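Local structure of Myo-inositol phosphohydrolase (Mitsuokella multacida, 4WU3) at residues Asp386-Ser391 with Met556-Asp561; Arg357-Ala362 with Ala549-Tyr554; Glu522-Thr527 with Glu604-Tyr609; Pro378-Lys383 with Gln571-Gly576. The protein probably removes phosphate from inositol hexakisphosphate as a tyrosine-phosphatase-like phytase, and binds inositol-(1,3,4,5)-tetrakisphosphate. The protein carries 2 engineered substitutions. All blocks are in the same frame, centred on the assembly; numbering follows the deposited sequence.

Contact 1: Asp386-Ser391 with Met556-Asp561; sequences DTLYMS and MMKNPD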
# COMPACT_ATOMS: atom_id res chain seq x y z
N ASP A 386 42.71 -11.14 -36.87
CA ASP A 386 43.78 -10.39 -37.53
C ASP A 386 43.26 -9.44 -38.63
O ASP A 386 43.96 -8.51 -39.03
CB ASP A 386 44.83 -11.35 -38.10
CG ASP A 386 44.23 -12.38 -39.05
OD1 ASP A 386 43.51 -13.28 -38.57
OD2 ASP A 386 44.50 -12.29 -40.26
N THR A 387 42.05 -9.67 -39.12
CA THR A 387 41.48 -8.80 -40.16
C THR A 387 40.13 -8.18 -39.77
O THR A 387 39.45 -7.58 -40.60
CB THR A 387 41.33 -9.55 -41.51
OG1 THR A 387 40.44 -10.65 -41.35
CG2 THR A 387 42.68 -10.08 -41.99
N LEU A 388 39.75 -8.31 -38.50
CA LEU A 388 38.47 -7.77 -38.03
C LEU A 388 38.51 -6.23 -37.90
O LEU A 388 37.49 -5.57 -38.03
CB LEU A 388 38.09 -8.44 -36.70
CG LEU A 388 36.68 -8.21 -36.13
CD1 LEU A 388 35.61 -8.30 -37.21
CD2 LEU A 388 36.39 -9.23 -35.04
N TYR A 389 39.70 -5.69 -37.69
CA TYR A 389 39.90 -4.25 -37.59
C TYR A 389 38.90 -3.60 -36.63
O TYR A 389 38.10 -2.75 -37.00
CB TYR A 389 39.82 -3.60 -38.98
CG TYR A 389 40.78 -4.17 -39.99
CD1 TYR A 389 42.09 -4.50 -39.64
CD2 TYR A 389 40.40 -4.35 -41.31
CE1 TYR A 389 42.98 -5.02 -40.57
CE2 TYR A 389 41.27 -4.87 -42.25
CZ TYR A 389 42.57 -5.20 -41.87
OH TYR A 389 43.44 -5.72 -42.80
N MET A 390 38.97 -3.99 -35.37
CA MET A 390 38.03 -3.48 -34.39
C MET A 390 38.72 -3.26 -33.06
O MET A 390 39.61 -4.02 -32.68
CB MET A 390 36.89 -4.48 -34.22
CG MET A 390 35.90 -4.13 -33.14
SD MET A 390 34.55 -5.31 -33.09
CE MET A 390 35.40 -6.74 -32.45
N SER A 391 38.31 -2.22 -32.36
CA SER A 391 38.79 -1.96 -31.02
C SER A 391 37.63 -1.45 -30.17
O SER A 391 36.56 -1.13 -30.70
CB SER A 391 39.93 -0.94 -31.06
OG SER A 391 39.54 0.23 -31.75
N MET A 556 30.66 -11.58 -34.96
CA MET A 556 29.83 -12.66 -35.49
C MET A 556 29.54 -12.44 -36.96
O MET A 556 29.63 -13.37 -37.77
CB MET A 556 28.47 -12.71 -34.80
CG MET A 556 28.45 -13.37 -33.44
SD MET A 556 26.81 -13.22 -32.70
CE MET A 556 27.29 -12.88 -31.02
N MET A 557 29.15 -11.22 -37.29
CA MET A 557 28.77 -10.89 -38.66
C MET A 557 29.91 -11.24 -39.61
O MET A 557 29.67 -11.76 -40.69
CB MET A 557 28.41 -9.41 -38.79
CG MET A 557 27.05 -9.03 -38.19
SD MET A 557 26.79 -7.25 -38.05
CE MET A 557 26.50 -6.80 -39.76
N LYS A 558 31.14 -10.95 -39.21
CA LYS A 558 32.31 -11.10 -40.08
C LYS A 558 32.87 -12.52 -40.03
O LYS A 558 33.54 -12.96 -40.96
CB LYS A 558 33.41 -10.12 -39.65
CG LYS A 558 32.98 -8.65 -39.61
CD LYS A 558 32.97 -8.03 -41.00
CE LYS A 558 34.39 -7.81 -41.51
NZ LYS A 558 34.40 -7.13 -42.83
N ASN A 559 32.58 -13.24 -38.96
CA ASN A 559 33.11 -14.57 -38.75
C ASN A 559 32.01 -15.53 -38.33
O ASN A 559 32.05 -16.07 -37.22
CB ASN A 559 34.21 -14.54 -37.69
CG ASN A 559 35.39 -13.69 -38.11
OD1 ASN A 559 36.22 -14.13 -38.89
ND2 ASN A 559 35.45 -12.48 -37.62
N PRO A 560 31.02 -15.74 -39.20
CA PRO A 560 29.87 -16.57 -38.87
C PRO A 560 30.23 -18.05 -38.66
O PRO A 560 29.42 -18.82 -38.14
CB PRO A 560 28.93 -16.37 -40.06
CG PRO A 560 29.80 -15.91 -41.18
CD PRO A 560 30.93 -15.16 -40.55
N ASP A 561 31.43 -18.44 -39.06
CA ASP A 561 31.89 -19.82 -38.87
C ASP A 561 32.43 -20.09 -37.46
O ASP A 561 32.73 -21.22 -37.12
CB ASP A 561 32.97 -20.16 -39.90
CG ASP A 561 34.12 -19.15 -39.89
OD1 ASP A 561 33.89 -17.96 -39.58
OD2 ASP A 561 35.25 -19.55 -40.22
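L388 and K558 bring the two backbones closest, with 7.3 Å between their CA atoms, where the short helix 385-388 passes the C-terminal end of helix 545-558. This is helix-end packing in a PTP-like phytase fold: helix 545-558 starts at the ligand-binding P-loop, and the contact lies at its other end. The contact is small and apolar. L388 makes it with one methyl group. Its CG stands anti to the backbone N (chi1 -170°), which carries CD1 across to the lysine although the CB does not aim there. CD1 lies 3.6 Å from K558 CG and 3.8 Å from K558 CB, so the leucine meets the root of the lysine and not its ammonium group. L388 also packs on Y554 and D555 of the same helix, which buries it. Beyond L388 the chain turns at Y389, with positive phi, into strand 390-393 beside strand 535-539. N559, the first residue to leave the helix, adds a looser contact. Its OD1 accepts a hydrogen bond from K383, and its ND2 makes a weak one to D555. N559 ND2 lies 4.2 Å from L388 CD1.

Contact 2: Arg357-Ala362 with Ala549-Tyr554; sequences RTMNSA and AYMAMY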
# COMPACT_ATOMS: atom_id res chain seq x y z
N ARG A 357 41.16 -2.09 -25.97
CA ARG A 357 41.68 -3.30 -26.61
C ARG A 357 41.50 -3.25 -28.10
O ARG A 357 40.60 -2.56 -28.60
CB ARG A 357 41.01 -4.56 -26.05
CG ARG A 357 39.53 -4.69 -26.37
CD ARG A 357 38.64 -3.97 -25.37
NE ARG A 357 37.25 -4.43 -25.46
CZ ARG A 357 36.24 -3.92 -24.78
NH1 ARG A 357 36.41 -2.94 -23.93
NH2 ARG A 357 35.03 -4.38 -24.93
N THR A 358 42.36 -3.97 -28.82
CA THR A 358 42.15 -4.21 -30.24
C THR A 358 42.06 -5.71 -30.42
O THR A 358 42.34 -6.46 -29.50
CB THR A 358 43.29 -3.64 -31.14
OG1 THR A 358 44.47 -4.46 -31.05
CG2 THR A 358 43.62 -2.21 -30.75
N MET A 359 41.66 -6.15 -31.61
CA MET A 359 41.54 -7.57 -31.86
C MET A 359 42.91 -8.22 -32.02
O MET A 359 43.01 -9.44 -32.19
CB MET A 359 40.68 -7.80 -33.10
CG MET A 359 39.25 -7.30 -32.92
SD MET A 359 38.45 -8.12 -31.53
CE MET A 359 38.72 -6.98 -30.18
N ASN A 360 43.97 -7.40 -31.95
CA ASN A 360 45.34 -7.92 -31.91
C ASN A 360 45.89 -8.00 -30.48
O ASN A 360 47.02 -8.43 -30.28
CB ASN A 360 46.28 -7.06 -32.75
CG ASN A 360 45.88 -7.00 -34.21
OD1 ASN A 360 45.73 -8.03 -34.87
ND2 ASN A 360 45.72 -5.80 -34.74
N SER A 361 45.10 -7.57 -29.50
CA SER A 361 45.55 -7.50 -28.11
C SER A 361 45.74 -8.88 -27.48
O SER A 361 45.24 -9.87 -28.00
CB SER A 361 44.57 -6.69 -27.26
OG SER A 361 44.60 -5.31 -27.59
N ALA A 362 46.45 -8.92 -26.36
CA ALA A 362 46.60 -10.17 -25.60
C ALA A 362 45.35 -10.45 -24.78
O ALA A 362 44.70 -9.54 -24.27
CB ALA A 362 47.81 -10.09 -24.68
N ALA A 549 28.76 -5.75 -26.41
CA ALA A 549 27.61 -6.20 -27.20
C ALA A 549 27.81 -5.91 -28.70
O ALA A 549 27.71 -6.81 -29.54
CB ALA A 549 26.34 -5.52 -26.70
N TYR A 550 28.10 -4.66 -29.05
CA TYR A 550 28.32 -4.31 -30.45
C TYR A 550 29.56 -5.01 -31.03
O TYR A 550 29.51 -5.52 -32.16
CB TYR A 550 28.39 -2.79 -30.63
CG TYR A 550 27.02 -2.20 -30.85
CD1 TYR A 550 26.45 -2.17 -32.12
CD2 TYR A 550 26.26 -1.72 -29.79
CE1 TYR A 550 25.19 -1.65 -32.33
CE2 TYR A 550 24.99 -1.19 -29.98
CZ TYR A 550 24.46 -1.16 -31.25
OH TYR A 550 23.19 -0.64 -31.45
N MET A 551 30.64 -5.08 -30.26
CA MET A 551 31.83 -5.78 -30.76
C MET A 551 31.54 -7.26 -31.07
O MET A 551 31.99 -7.78 -32.09
CB MET A 551 32.99 -5.66 -29.77
CG MET A 551 33.56 -4.26 -29.65
SD MET A 551 34.68 -4.04 -28.26
CE MET A 551 36.16 -4.81 -28.94
N ALA A 552 30.78 -7.91 -30.21
CA ALA A 552 30.41 -9.31 -30.40
C ALA A 552 29.50 -9.49 -31.62
O ALA A 552 29.61 -10.49 -32.33
CB ALA A 552 29.73 -9.85 -29.14
N MET A 553 28.61 -8.53 -31.85
CA MET A 553 27.71 -8.61 -33.00
C MET A 553 28.47 -8.44 -34.32
O MET A 553 28.20 -9.13 -35.30
CB MET A 553 26.61 -7.56 -32.90
CG MET A 553 25.48 -7.96 -31.98
SD MET A 553 24.14 -6.77 -32.02
CE MET A 553 24.59 -5.64 -30.71
N TYR A 554 29.41 -7.51 -34.34
CA TYR A 554 30.23 -7.29 -35.52
C TYR A 554 31.16 -8.49 -35.76
O TYR A 554 31.29 -8.96 -36.89
CB TYR A 554 31.04 -6.00 -35.35
CG TYR A 554 31.83 -5.59 -36.56
CD1 TYR A 554 31.23 -5.49 -37.81
CD2 TYR A 554 33.17 -5.26 -36.46
CE1 TYR A 554 31.94 -5.10 -38.92
CE2 TYR A 554 33.89 -4.87 -37.57
CZ TYR A 554 33.27 -4.79 -38.80
OH TYR A 554 34.00 -4.40 -39.91
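R357 and M359 both reach M551 on helix 545-558, from strand 357-358 and the turn that follows it. The strand is at the edge of the central sheet of the PTP-like domain, and the helix packs against that sheet. The first kind of interaction joins a charged group to sulfur. R357 NH2 lies 3.4 Å from M551 SD, with the sulfur oblique to the guanidinium plane. R357 NE is 3.7 Å from M551 CE. The arginine's CG sits between its own backbone N and carbonyl carbon (chi1 66°), and a bend at chi2 sends the chain towards the helix. R357 NH1 is bound by N355 O and by G543 O, the latter from the ligand-binding P-loop. The second kind is apolar. M359 CE meets M551 CE at 3.6 Å, methyl to methyl, and M390 and Q571 pack on both methionines. The third kind holds the turn itself. T358 to S361 is a type I turn, closed by S361 N to T358 O at 3.0 Å. T358 N gives a nearly straight bond to S361 OG (2.9 Å, 173°), and T358 OG1 accepts from N360 N in an ST turn. Putting a leucine in place of R357 would probably leave the carbonyls of N355 and G543 without their shared donor and M551 SD without its polar neighbour. The bound inositol phosphate is about 8 Å from the R357 side chain. This is consistent with a second-shell role for R357, bonded to the backbone of pocket residue G543 and packed across the M551 thioether.

Contact 3: Glu522-Thr527 with Glu604-Tyr609; sequences EFINFT and EKFYQY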
# COMPACT_ATOMS: atom_id res chain seq x y z
N GLU A 522 20.58 0.14 -37.41
CA GLU A 522 21.41 1.29 -37.74
C GLU A 522 22.84 0.82 -37.91
O GLU A 522 23.50 1.20 -38.87
CB GLU A 522 21.32 2.40 -36.69
CG GLU A 522 22.20 3.61 -36.98
CD GLU A 522 21.76 4.89 -36.28
OE1 GLU A 522 20.85 4.83 -35.43
OE2 GLU A 522 22.33 5.96 -36.59
N PHE A 523 23.33 -0.01 -37.01
CA PHE A 523 24.69 -0.50 -37.16
C PHE A 523 24.88 -1.38 -38.40
O PHE A 523 25.90 -1.26 -39.09
CB PHE A 523 25.16 -1.28 -35.93
CG PHE A 523 26.56 -1.81 -36.06
CD1 PHE A 523 27.64 -0.94 -36.14
CD2 PHE A 523 26.80 -3.16 -36.12
CE1 PHE A 523 28.94 -1.42 -36.28
CE2 PHE A 523 28.09 -3.65 -36.26
CZ PHE A 523 29.17 -2.78 -36.34
N ILE A 524 23.94 -2.26 -38.68
CA ILE A 524 24.08 -3.15 -39.83
C ILE A 524 24.10 -2.33 -41.12
O ILE A 524 24.95 -2.51 -42.00
CB ILE A 524 22.97 -4.20 -39.85
CG1 ILE A 524 23.16 -5.14 -38.64
CG2 ILE A 524 22.97 -4.98 -41.16
CD1 ILE A 524 21.99 -6.05 -38.38
N ASN A 525 23.17 -1.39 -41.22
CA ASN A 525 23.17 -0.48 -42.34
C ASN A 525 24.51 0.23 -42.45
O ASN A 525 25.08 0.31 -43.53
CB ASN A 525 22.01 0.51 -42.21
CG ASN A 525 20.66 -0.16 -42.39
OD1 ASN A 525 20.58 -1.28 -42.89
ND2 ASN A 525 19.61 0.53 -41.99
N PHE A 526 25.04 0.73 -41.34
CA PHE A 526 26.36 1.36 -41.37
C PHE A 526 27.39 0.43 -41.97
O PHE A 526 28.17 0.85 -42.81
CB PHE A 526 26.80 1.80 -39.97
CG PHE A 526 28.20 2.35 -39.92
CD1 PHE A 526 28.44 3.67 -40.14
CD2 PHE A 526 29.27 1.54 -39.64
CE1 PHE A 526 29.72 4.18 -40.10
CE2 PHE A 526 30.55 2.05 -39.60
CZ PHE A 526 30.78 3.37 -39.83
N THR A 527 27.39 -0.84 -41.56
CA THR A 527 28.42 -1.77 -42.03
C THR A 527 28.30 -2.05 -43.52
O THR A 527 29.28 -2.38 -44.16
CB THR A 527 28.41 -3.14 -41.31
OG1 THR A 527 27.16 -3.81 -41.54
CG2 THR A 527 28.65 -2.98 -39.83
N GLU A 604 22.06 -14.68 -28.37
CA GLU A 604 21.86 -15.95 -29.06
C GLU A 604 20.98 -15.80 -30.28
O GLU A 604 21.26 -16.39 -31.33
CB GLU A 604 21.19 -16.97 -28.15
CG GLU A 604 22.11 -17.58 -27.12
CD GLU A 604 21.46 -18.69 -26.34
OE1 GLU A 604 20.21 -18.77 -26.33
OE2 GLU A 604 22.19 -19.50 -25.74
N LYS A 605 19.89 -15.06 -30.14
CA LYS A 605 19.02 -14.82 -31.28
C LYS A 605 19.84 -14.18 -32.39
O LYS A 605 19.81 -14.62 -33.54
CB LYS A 605 17.82 -13.96 -30.89
CG LYS A 605 16.75 -14.76 -30.17
CD LYS A 605 15.40 -14.07 -30.17
CE LYS A 605 14.31 -15.02 -29.68
NZ LYS A 605 12.96 -14.39 -29.62
N PHE A 606 20.61 -13.16 -32.04
CA PHE A 606 21.36 -12.45 -33.06
C PHE A 606 22.36 -13.38 -33.75
O PHE A 606 22.60 -13.24 -34.94
CB PHE A 606 22.08 -11.24 -32.48
CG PHE A 606 22.78 -10.43 -33.51
CD1 PHE A 606 22.10 -9.46 -34.22
CD2 PHE A 606 24.11 -10.67 -33.81
CE1 PHE A 606 22.73 -8.72 -35.18
CE2 PHE A 606 24.76 -9.93 -34.78
CZ PHE A 606 24.06 -8.96 -35.47
N TYR A 607 22.93 -14.32 -33.01
CA TYR A 607 23.79 -15.33 -33.62
C TYR A 607 23.03 -16.10 -34.69
O TYR A 607 23.54 -16.31 -35.80
CB TYR A 607 24.32 -16.28 -32.56
CG TYR A 607 25.24 -17.34 -33.12
CD1 TYR A 607 26.59 -17.08 -33.32
CD2 TYR A 607 24.75 -18.58 -33.48
CE1 TYR A 607 27.43 -18.04 -33.85
CE2 TYR A 607 25.58 -19.55 -34.01
CZ TYR A 607 26.92 -19.28 -34.19
OH TYR A 607 27.75 -20.24 -34.72
N GLN A 608 21.80 -16.51 -34.37
CA GLN A 608 20.97 -17.22 -35.33
C GLN A 608 20.69 -16.36 -36.56
O GLN A 608 20.71 -16.84 -37.70
CB GLN A 608 19.63 -17.65 -34.72
CG GLN A 608 18.73 -18.35 -35.74
CD GLN A 608 17.40 -18.83 -35.17
OE1 GLN A 608 17.12 -18.67 -33.99
NE2 GLN A 608 16.58 -19.41 -36.04
N TYR A 609 20.41 -15.08 -36.32
CA TYR A 609 20.12 -14.16 -37.40
C TYR A 609 21.29 -14.13 -38.38
O TYR A 609 21.10 -14.11 -39.60
CB TYR A 609 19.84 -12.76 -36.84
CG TYR A 609 19.95 -11.66 -37.87
CD1 TYR A 609 18.95 -11.46 -38.81
CD2 TYR A 609 21.05 -10.81 -37.90
CE1 TYR A 609 19.04 -10.46 -39.76
CE2 TYR A 609 21.14 -9.80 -38.84
CZ TYR A 609 20.14 -9.64 -39.77
OH TYR A 609 20.20 -8.65 -40.71
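Helix-to-helix packing in the PTP-like phosphatase fold brings I524 of helix 517-529 to F606 and Y609 of helix 593-613. The helices are well separated here: the nearest CA atoms, those of I524 and F606, are 11.8 Å apart. Side chains bridge the distance, and a single methyl group does the touching on the first helix. I524 CG1 lies beside the backbone N (chi1 -67°), and the extended chi2 of 168° pushes CD1 out to its full reach. CD1 reaches the outer ends of both aromatic side chains, which are one helical turn apart. It comes to the edge of the F606 ring, near the ring plane, at 4.2 Å from F606 CE1. It meets the Y609 ring obliquely, 3.9 Å from Y609 CE2. Y609 OH is at the same distance from CD1, so the methyl sits by the hydroxyl end of the ring. That hydroxyl is bonded to T620 O, which gives this buried residue's polar end a partner. W622 meets F606 edge-to-face and W625 does the same to Y609, so the C-terminal helix 622-626 helps to fix both rings. Helix 545-558 completes the packing, with M557 on I524 and both M553 and M556 on F606. The touching residues are all buried. Within helix 517-529 the carbonyl of I524 accepts a side-chain bond. T527 OG1 donates to I524 O at 2.6 Å, in the carbonyl plane and on a lone pair, with a C=O...O angle of 122°.

Contact 4: Pro378-Lys383 with Gln571-Gly576; sequences PTPTRK and QYLLGG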
# COMPACT_ATOMS: atom_id res chain seq x y z
N PRO A 378 38.08 -20.82 -22.02
CA PRO A 378 39.31 -20.05 -21.86
C PRO A 378 40.19 -20.08 -23.11
O PRO A 378 41.14 -19.30 -23.21
CB PRO A 378 40.00 -20.72 -20.66
CG PRO A 378 39.42 -22.10 -20.59
CD PRO A 378 38.07 -22.06 -21.23
N THR A 379 39.85 -20.94 -24.07
CA THR A 379 40.70 -21.14 -25.25
C THR A 379 39.90 -21.09 -26.55
O THR A 379 39.87 -22.06 -27.30
CB THR A 379 41.44 -22.49 -25.17
OG1 THR A 379 40.49 -23.57 -25.15
CG2 THR A 379 42.31 -22.56 -23.93
N PRO A 380 39.25 -19.95 -26.82
CA PRO A 380 38.48 -19.82 -28.05
C PRO A 380 39.40 -19.61 -29.24
O PRO A 380 40.55 -19.20 -29.06
CB PRO A 380 37.65 -18.57 -27.81
CG PRO A 380 38.52 -17.73 -26.94
CD PRO A 380 39.29 -18.69 -26.07
N THR A 381 38.90 -19.88 -30.43
CA THR A 381 39.68 -19.65 -31.64
C THR A 381 39.89 -18.16 -31.81
O THR A 381 39.02 -17.37 -31.48
CB THR A 381 38.99 -20.22 -32.90
OG1 THR A 381 39.76 -19.87 -34.05
CG2 THR A 381 37.58 -19.66 -33.05
N ARG A 382 41.05 -17.78 -32.34
CA ARG A 382 41.35 -16.39 -32.65
C ARG A 382 41.18 -16.13 -34.13
O ARG A 382 41.69 -15.15 -34.69
CB ARG A 382 42.79 -16.03 -32.25
CG ARG A 382 43.00 -15.77 -30.77
CD ARG A 382 44.32 -15.04 -30.51
NE ARG A 382 44.23 -13.59 -30.78
CZ ARG A 382 44.37 -12.64 -29.86
NH1 ARG A 382 44.27 -11.37 -30.20
NH2 ARG A 382 44.64 -12.95 -28.59
N LYS A 383 40.42 -17.00 -34.78
CA LYS A 383 40.26 -16.91 -36.21
C LYS A 383 39.50 -15.65 -36.67
O LYS A 383 38.40 -15.35 -36.22
CB LYS A 383 39.56 -18.16 -36.72
CG LYS A 383 39.28 -18.09 -38.19
CD LYS A 383 37.90 -17.51 -38.43
CE LYS A 383 37.79 -17.21 -39.90
NZ LYS A 383 36.40 -16.89 -40.30
N GLN A 571 35.82 -12.06 -26.98
CA GLN A 571 35.49 -10.66 -26.68
C GLN A 571 35.64 -10.37 -25.17
O GLN A 571 36.04 -9.27 -24.77
CB GLN A 571 34.09 -10.28 -27.18
CG GLN A 571 33.95 -10.24 -28.70
CD GLN A 571 35.01 -9.40 -29.38
OE1 GLN A 571 35.47 -8.38 -28.85
NE2 GLN A 571 35.42 -9.82 -30.56
N TYR A 572 35.32 -11.36 -24.34
CA TYR A 572 35.54 -11.25 -22.90
C TYR A 572 37.04 -11.26 -22.63
O TYR A 572 37.55 -10.38 -21.92
CB TYR A 572 34.86 -12.38 -22.13
CG TYR A 572 35.27 -12.45 -20.67
CD1 TYR A 572 34.75 -11.57 -19.74
CD2 TYR A 572 36.21 -13.38 -20.23
CE1 TYR A 572 35.13 -11.61 -18.42
CE2 TYR A 572 36.59 -13.44 -18.90
CZ TYR A 572 36.05 -12.54 -18.00
OH TYR A 572 36.41 -12.58 -16.66
N LEU A 573 37.73 -12.24 -23.19
CA LEU A 573 39.15 -12.40 -22.93
C LEU A 573 39.93 -11.18 -23.36
O LEU A 573 40.92 -10.83 -22.74
CB LEU A 573 39.69 -13.65 -23.60
CG LEU A 573 39.18 -14.94 -22.94
CD1 LEU A 573 39.58 -16.16 -23.74
CD2 LEU A 573 39.70 -15.04 -21.52
N LEU A 574 39.48 -10.52 -24.41
CA LEU A 574 40.21 -9.37 -24.93
C LEU A 574 39.98 -8.12 -24.08
O LEU A 574 40.64 -7.11 -24.30
CB LEU A 574 39.84 -9.09 -26.38
CG LEU A 574 40.39 -10.15 -27.33
CD1 LEU A 574 39.65 -10.18 -28.65
CD2 LEU A 574 41.88 -9.91 -27.54
N GLY A 575 39.06 -8.19 -23.12
CA GLY A 575 38.83 -7.10 -22.19
C GLY A 575 37.41 -6.55 -22.11
O GLY A 575 37.17 -5.58 -21.37
N GLY A 576 36.48 -7.14 -22.86
CA GLY A 576 35.07 -6.81 -22.72
C GLY A 576 34.49 -7.52 -21.51
O GLY A 576 35.22 -8.17 -20.75
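P380 and L573 reach toward each other, the proline ring presenting its CD and CG atoms to one leucine methyl. L573 CD1 is 3.5 Å from P380 CD, tighter than usual for two carbons, and 3.7 Å from P380 CG. The same methyl lies 3.5 Å from P378 O, so the loop backbone also covers it. L574 takes a different approach. Its CD2 lies 3.9 Å from R382 NH1, and the two side chains cross obliquely, with the methyl neither squarely over the guanidinium nor at its edge. A bend at chi3 (79°) brings the arginine end in. There R382 NH1 also donates to S361 O and M359 O, so its charge is held by backbone carbonyls while L574 CD2 touches the same nitrogen. The leucines stand where helix 564-573 finishes in a Schellman motif. G575 N bonds to Y572 O and G576 N to Q571 O, both at 2.9 Å. G575 has positive phi, and a CB there would press on the preceding carbonyl. Around the contact, R570 of helix 564-573 bonds to T381 O and K383 O, and Q571 packs on helix 545-558. R382 reaches the turn after edge strand 357-358, so the loop spans helix and sheet.

How the contacts relate
The first segments run in the order 357-362, 378-383, 386-391 and 522-527, the second in the order 549-554, 556-561, 571-576 and 604-609. Contact 2 closes the first loop, from edge strand 357-358 to helix 545-558. Contact 4 opens inside that loop and closes beyond it, at the end of helix 564-573, so the two cross. Contact 1 is nested within contact 4 and crosses contact 2. Contact 3 opens last and closes last, crossing all three. Helix 545-558 serves contacts 1 and 2 directly, and its methionines touch contact 3. Strand 390-393 runs beside strand 357-358, joining contacts 1 and 2 through the sheet. K383 ties contact 4 to contact 1 by a salt bridge with D561.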